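Local coordinates for protein AP endonuclease, family 2 (Brucella melitensis biovar Abortus, PDB 3NGF) that probably isomerises hydroxypyruvate at a manganese site in a TIM barrel, and may also act as an endonuclease, at residues Y160-H164 and Q165-V169; D185-H188 and A189-D193. One frame throughout, in Å; residues are numbered along the deposited sequence.

Both contacts are local and belong to neighbouring parts of one eight-stranded TIM barrel. Contact 1 comes first along the chain. It covers the end of the loop after strand 146-149 and the start of helix 165-175. Strand 180-185 follows, and contact 2 takes up its last residue, D185, and the short helix 186-192. The two centres lie about 11 Å apart, on the same side of the chain's centre. They meet at the helix ends: the carboxylate of D193, just past helix 186-192, accepts from H164 ND1 and Q165 N at the start of helix 165-175. Contact 2 holds a manganese ligand, while in contact 1 the Q165 side chain is about 9 Å from the manganese.

Contact 1: Y160-H164 and Q165-V169; sequences YFIVH and QLEAV
E167 reaches back along the chain to H164 and I162, and its side chain is nearly straight. CG is anti to the backbone N (chi1 178°) and the chain stays extended beyond it, which carries the carboxylate back past the loop that leads into the helix. At the root, E167 CB lies 3.6 Å from H164 O. E167 CG then meets I162 CD1 at 3.8 Å, and the carboxylate carbon touches the same methyl. The two side chains run past each other in opposite directions. At the tip, E167 OE1 comes to the edge of the H164 ring, near its plane, and lies 3.7 Å from H164 CB. The carboxylate and ring planes are 20° apart. This is an approach to carbon atoms; the polar end of H164 turns to D193, which accepts from ND1. Water 1 donates a hydrogen bond to E167 OE1, 2.7 Å from the water oxygen, and accepts from V163 N. The acid is thus linked to the loop backbone through one water. E167 OE2 has a weak, long ion pair with R122.

This is the N-terminal turn of helix 165-175 in the TIM barrel, with H164 at the N-cap position. H164 O accepts from A168 N at 3.1 Å, with an N-H...O angle of 146°. A168 also packs its methyl on I162, with A168 CB 3.9 Å from I162 CG1. The Q165 chain bends beyond CG, and NE2 donates to water 2, which in turn donates to V163 O. The Q165 side chain packs on V182 and L184 of strand 180-185.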
loop_
_atom_site.group_PDB
_atom_site.type_symbol
_atom_site.label_atom_id
_atom_site.label_comp_id
_atom_site.label_asym_id
_atom_site.label_seq_id
_atom_site.Cartn_x
_atom_site.Cartn_y
_atom_site.Cartn_z
ATOM N N TYR A 160 -13.892 -7.492 -4.545
ATOM C CA TYR A 160 -12.749 -6.745 -5.070
ATOM C C TYR A 160 -12.128 -7.432 -6.294
ATOM O O TYR A 160 -12.068 -8.671 -6.381
ATOM C CB TYR A 160 -11.674 -6.518 -3.987
ATOM C CG TYR A 160 -10.734 -5.414 -4.322
ATOM C CD1 TYR A 160 -11.164 -4.094 -4.357
ATOM C CD2 TYR A 160 -9.383 -5.674 -4.602
ATOM C CE1 TYR A 160 -10.275 -3.054 -4.685
ATOM C CE2 TYR A 160 -8.502 -4.641 -4.941
ATOM C CZ TYR A 160 -8.950 -3.341 -4.972
ATOM O OH TYR A 160 -8.075 -2.313 -5.315
ATOM N N PHE A 161 -11.664 -6.610 -7.220
ATOM C CA PHE A 161 -11.098 -7.059 -8.498
ATOM C C PHE A 161 -9.978 -8.081 -8.372
ATOM O O PHE A 161 -9.983 -9.055 -9.102
ATOM C CB PHE A 161 -10.572 -5.854 -9.270
ATOM C CG PHE A 161 -9.863 -6.205 -10.544
ATOM C CD1 PHE A 161 -10.553 -6.798 -11.616
ATOM C CD2 PHE A 161 -8.514 -5.908 -10.685
ATOM C CE1 PHE A 161 -9.882 -7.104 -12.799
ATOM C CE2 PHE A 161 -7.837 -6.205 -11.861
ATOM C CZ PHE A 161 -8.520 -6.798 -12.923
ATOM N N ILE A 162 -9.023 -7.842 -7.467
ATOM C CA ILE A 162 -7.796 -8.641 -7.420
ATOM C C ILE A 162 -7.481 -9.055 -5.978
ATOM O O ILE A 162 -7.355 -8.212 -5.075
ATOM C CB ILE A 162 -6.593 -7.894 -8.100
ATOM C CG1 ILE A 162 -5.300 -8.717 -8.038
ATOM C CG2 ILE A 162 -6.393 -6.516 -7.496
ATOM C CD1 ILE A 162 -5.371 -10.006 -8.755
ATOM N N VAL A 163 -7.447 -10.368 -5.759
ATOM C CA VAL A 163 -7.268 -10.931 -4.407
ATOM C C VAL A 163 -6.228 -12.067 -4.354
ATOM O O VAL A 163 -6.115 -12.768 -3.327
ATOM C CB VAL A 163 -8.643 -11.392 -3.819
ATOM C CG1 VAL A 163 -9.603 -10.213 -3.705
ATOM C CG2 VAL A 163 -9.292 -12.486 -4.658
ATOM N N HIS A 164 -5.477 -12.282 -5.444
ATOM C CA HIS A 164 -4.421 -13.309 -5.465
ATOM C C HIS A 164 -3.107 -12.744 -5.977
ATOM O O HIS A 164 -3.080 -11.985 -6.975
ATOM C CB HIS A 164 -4.841 -14.532 -6.283
ATOM C CG HIS A 164 -5.955 -15.309 -5.661
ATOM N ND1 HIS A 164 -5.751 -16.160 -4.598
ATOM C CD2 HIS A 164 -7.274 -15.370 -5.950
ATOM C CE1 HIS A 164 -6.904 -16.698 -4.242
ATOM N NE2 HIS A 164 -7.845 -16.236 -5.046
ATOM N N GLN A 165 -2.018 -13.100 -5.295
ATOM C CA GLN A 165 -0.691 -12.505 -5.594
ATOM C C GLN A 165 -0.110 -12.830 -6.967
ATOM O O GLN A 165 0.294 -11.919 -7.690
ATOM C CB GLN A 165 0.339 -12.869 -4.506
ATOM C CG GLN A 165 -0.037 -12.456 -3.112
ATOM C CD GLN A 165 -0.110 -10.940 -2.932
ATOM O OE1 GLN A 165 0.634 -10.182 -3.577
ATOM N NE2 GLN A 165 -0.980 -10.501 -2.026
ATOM N N LEU A 166 -0.009 -14.109 -7.324
ATOM C CA LEU A 166 0.604 -14.456 -8.606
ATOM C C LEU A 166 -0.300 -14.036 -9.778
ATOM O O LEU A 166 0.189 -13.740 -10.877
ATOM C CB LEU A 166 0.951 -15.949 -8.667
ATOM C CG LEU A 166 2.021 -16.441 -7.687
ATOM C CD1 LEU A 166 2.273 -17.923 -7.939
ATOM C CD2 LEU A 166 3.304 -15.664 -7.839
ATOM N N GLU A 167 -1.607 -13.980 -9.547
ATOM C CA GLU A 167 -2.531 -13.469 -10.561
ATOM C C GLU A 167 -2.197 -11.996 -10.826
ATOM O O GLU A 167 -2.218 -11.542 -11.979
ATOM C CB GLU A 167 -3.961 -13.600 -10.078
ATOM C CG GLU A 167 -4.990 -13.051 -11.032
ATOM C CD GLU A 167 -6.420 -13.264 -10.561
ATOM O OE1 GLU A 167 -6.640 -13.732 -9.411
ATOM O OE2 GLU A 167 -7.334 -12.961 -11.366
ATOM N N ALA A 168 -1.887 -11.256 -9.763
ATOM C CA ALA A 168 -1.525 -9.838 -9.904
ATOM C C ALA A 168 -0.196 -9.693 -10.649
ATOM O O ALA A 168 -0.035 -8.788 -11.489
ATOM C CB ALA A 168 -1.454 -9.125 -8.527
ATOM N N VAL A 169 0.773 -10.559 -10.341
ATOM C CA VAL A 169 2.044 -10.579 -11.077
ATOM C C VAL A 169 1.797 -10.780 -12.578
ATOM O O VAL A 169 2.400 -10.104 -13.422
ATOM C CB VAL A 169 2.992 -11.647 -10.544
ATOM C CG1 VAL A 169 4.180 -11.828 -11.471
ATOM C CG2 VAL A 169 3.435 -11.287 -9.096
HETATM O O HOH W 1 -8.237 -12.109 -7.957
HETATM O O HOH W 2 -3.610 -11.972 -1.704
#

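Contact 2: D185-H188 and A189-D193; sequences DLYH and AQIMD. With MN (manganese (II) ion), chain C.
D185 is both the N-cap of helix 186-192 and a manganese ligand, and its backbone O accepts from A189 N at 2.9 Å. It ends strand 180-185 of the TIM barrel, and the helix follows directly. OD2 binds manganese at 2.2 Å, beside E150, Q211 and E247. OD1 accepts weak bonds from Y187 N and H188 N. These weak bonds probably bias how the carboxylate is turned toward the metal.

Three more backbone bonds join the halves of the helix, from Q190 N to L186 O through M192 N to H188 O.

I191 lays its CD1 methyl over one face of the Y187 ring, one turn back in the helix. In this CH-pi contact the methyl is 3.6 Å from the ring centroid and 20° off the ring normal. It sits away from the middle of the ring, nearest Y187 CZ, at 3.4 Å. Y187 CG is anti to N (chi1 169°), which lays the ring under this methyl. Y187 OH is hydrogen-bonded to N156.

H188 stands in the second shell and does not bind the ion itself. Its ND1 is hydrogen-bonded to N153. Its NE2 lies 2.8 Å from water 3, which is in the plane of the ring and is itself a manganese ligand.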
loop_
_atom_site.group_PDB
_atom_site.type_symbol
_atom_site.label_atom_id
_atom_site.label_comp_id
_atom_site.label_asym_id
_atom_site.label_seq_id
_atom_site.Cartn_x
_atom_site.Cartn_y
_atom_site.Cartn_z
ATOM N N ASP A 185 0.930 -7.155 0.628
ATOM C CA ASP A 185 0.452 -7.074 2.014
ATOM C C ASP A 185 0.331 -8.527 2.516
ATOM O O ASP A 185 -0.486 -9.341 1.998
ATOM C CB ASP A 185 -0.863 -6.287 2.035
ATOM C CG ASP A 185 -1.458 -6.109 3.427
ATOM O OD1 ASP A 185 -1.280 -6.995 4.261
ATOM O OD2 ASP A 185 -2.162 -5.101 3.690
ATOM N N LEU A 186 1.192 -8.874 3.470
ATOM C CA LEU A 186 1.335 -10.282 3.857
ATOM C C LEU A 186 0.118 -10.768 4.628
ATOM O O LEU A 186 -0.173 -11.981 4.706
ATOM C CB LEU A 186 2.637 -10.493 4.640
ATOM C CG LEU A 186 3.900 -10.347 3.802
ATOM C CD1 LEU A 186 5.128 -10.338 4.702
ATOM C CD2 LEU A 186 3.994 -11.463 2.728
ATOM N N TYR A 187 -0.603 -9.826 5.216
ATOM C CA TYR A 187 -1.890 -10.140 5.845
ATOM C C TYR A 187 -2.861 -10.700 4.764
ATOM O O TYR A 187 -3.469 -11.781 4.936
ATOM C CB TYR A 187 -2.439 -8.869 6.540
ATOM C CG TYR A 187 -3.872 -8.957 7.002
ATOM C CD1 TYR A 187 -4.201 -9.529 8.220
ATOM C CD2 TYR A 187 -4.900 -8.446 6.224
ATOM C CE1 TYR A 187 -5.537 -9.631 8.642
ATOM C CE2 TYR A 187 -6.218 -8.513 6.641
ATOM C CZ TYR A 187 -6.538 -9.122 7.826
ATOM O OH TYR A 187 -7.863 -9.178 8.208
ATOM N N HIS A 188 -2.989 -9.980 3.659
ATOM C CA HIS A 188 -3.865 -10.439 2.583
ATOM C C HIS A 188 -3.329 -11.727 1.927
ATOM O O HIS A 188 -4.097 -12.604 1.585
ATOM C CB HIS A 188 -4.031 -9.332 1.536
ATOM C CG HIS A 188 -4.735 -8.104 2.037
ATOM N ND1 HIS A 188 -5.927 -8.149 2.729
ATOM C CD2 HIS A 188 -4.456 -6.793 1.857
ATOM C CE1 HIS A 188 -6.330 -6.912 2.977
ATOM N NE2 HIS A 188 -5.438 -6.074 2.481
ATOM N N ALA A 189 -2.009 -11.818 1.747
ATOM C CA ALA A 189 -1.370 -12.958 1.081
ATOM C C ALA A 189 -1.566 -14.216 1.921
ATOM O O ALA A 189 -1.834 -15.291 1.381
ATOM C CB ALA A 189 0.106 -12.705 0.879
ATOM N N GLN A 190 -1.459 -14.079 3.240
ATOM C CA GLN A 190 -1.671 -15.249 4.114
ATOM C C GLN A 190 -3.121 -15.765 4.130
ATOM O O GLN A 190 -3.352 -16.984 4.238
ATOM C CB GLN A 190 -1.169 -14.918 5.525
ATOM C CG GLN A 190 -1.387 -15.986 6.592
ATOM C CD GLN A 190 -0.837 -17.350 6.212
ATOM O OE1 GLN A 190 -0.020 -17.489 5.286
ATOM N NE2 GLN A 190 -1.288 -18.380 6.934
ATOM N N ILE A 191 -4.088 -14.851 4.065
ATOM C CA ILE A 191 -5.507 -15.179 4.073
ATOM C C ILE A 191 -5.923 -15.860 2.759
ATOM O O ILE A 191 -6.674 -16.838 2.789
ATOM C CB ILE A 191 -6.393 -13.934 4.396
ATOM C CG1 ILE A 191 -6.164 -13.504 5.842
ATOM C CG2 ILE A 191 -7.874 -14.178 4.156
ATOM C CD1 ILE A 191 -6.691 -12.113 6.178
ATOM N N MET A 192 -5.429 -15.350 1.630
ATOM C CA MET A 192 -5.866 -15.835 0.307
ATOM C C MET A 192 -5.009 -16.944 -0.310
ATOM O O MET A 192 -5.545 -17.827 -1.016
ATOM C CB MET A 192 -5.917 -14.658 -0.672
ATOM C CG MET A 192 -6.927 -13.591 -0.303
ATOM S SD MET A 192 -8.583 -14.230 -0.038
ATOM C CE MET A 192 -8.941 -15.021 -1.624
ATOM N N ASP A 193 -3.700 -16.913 -0.067
ATOM C CA ASP A 193 -2.734 -17.730 -0.817
ATOM C C ASP A 193 -1.896 -18.683 0.044
ATOM O O ASP A 193 -1.735 -19.862 -0.294
ATOM C CB ASP A 193 -1.798 -16.813 -1.629
ATOM C CG ASP A 193 -2.505 -16.130 -2.797
ATOM O OD1 ASP A 193 -3.349 -16.777 -3.423
ATOM O OD2 ASP A 193 -2.244 -14.927 -3.081
HETATM MN MN MN C . -2.739 -3.237 2.639
HETATM O O HOH W 3 -4.991 -3.381 2.871
HETATM O O HOH W 4 -3.248 -1.092 1.528
#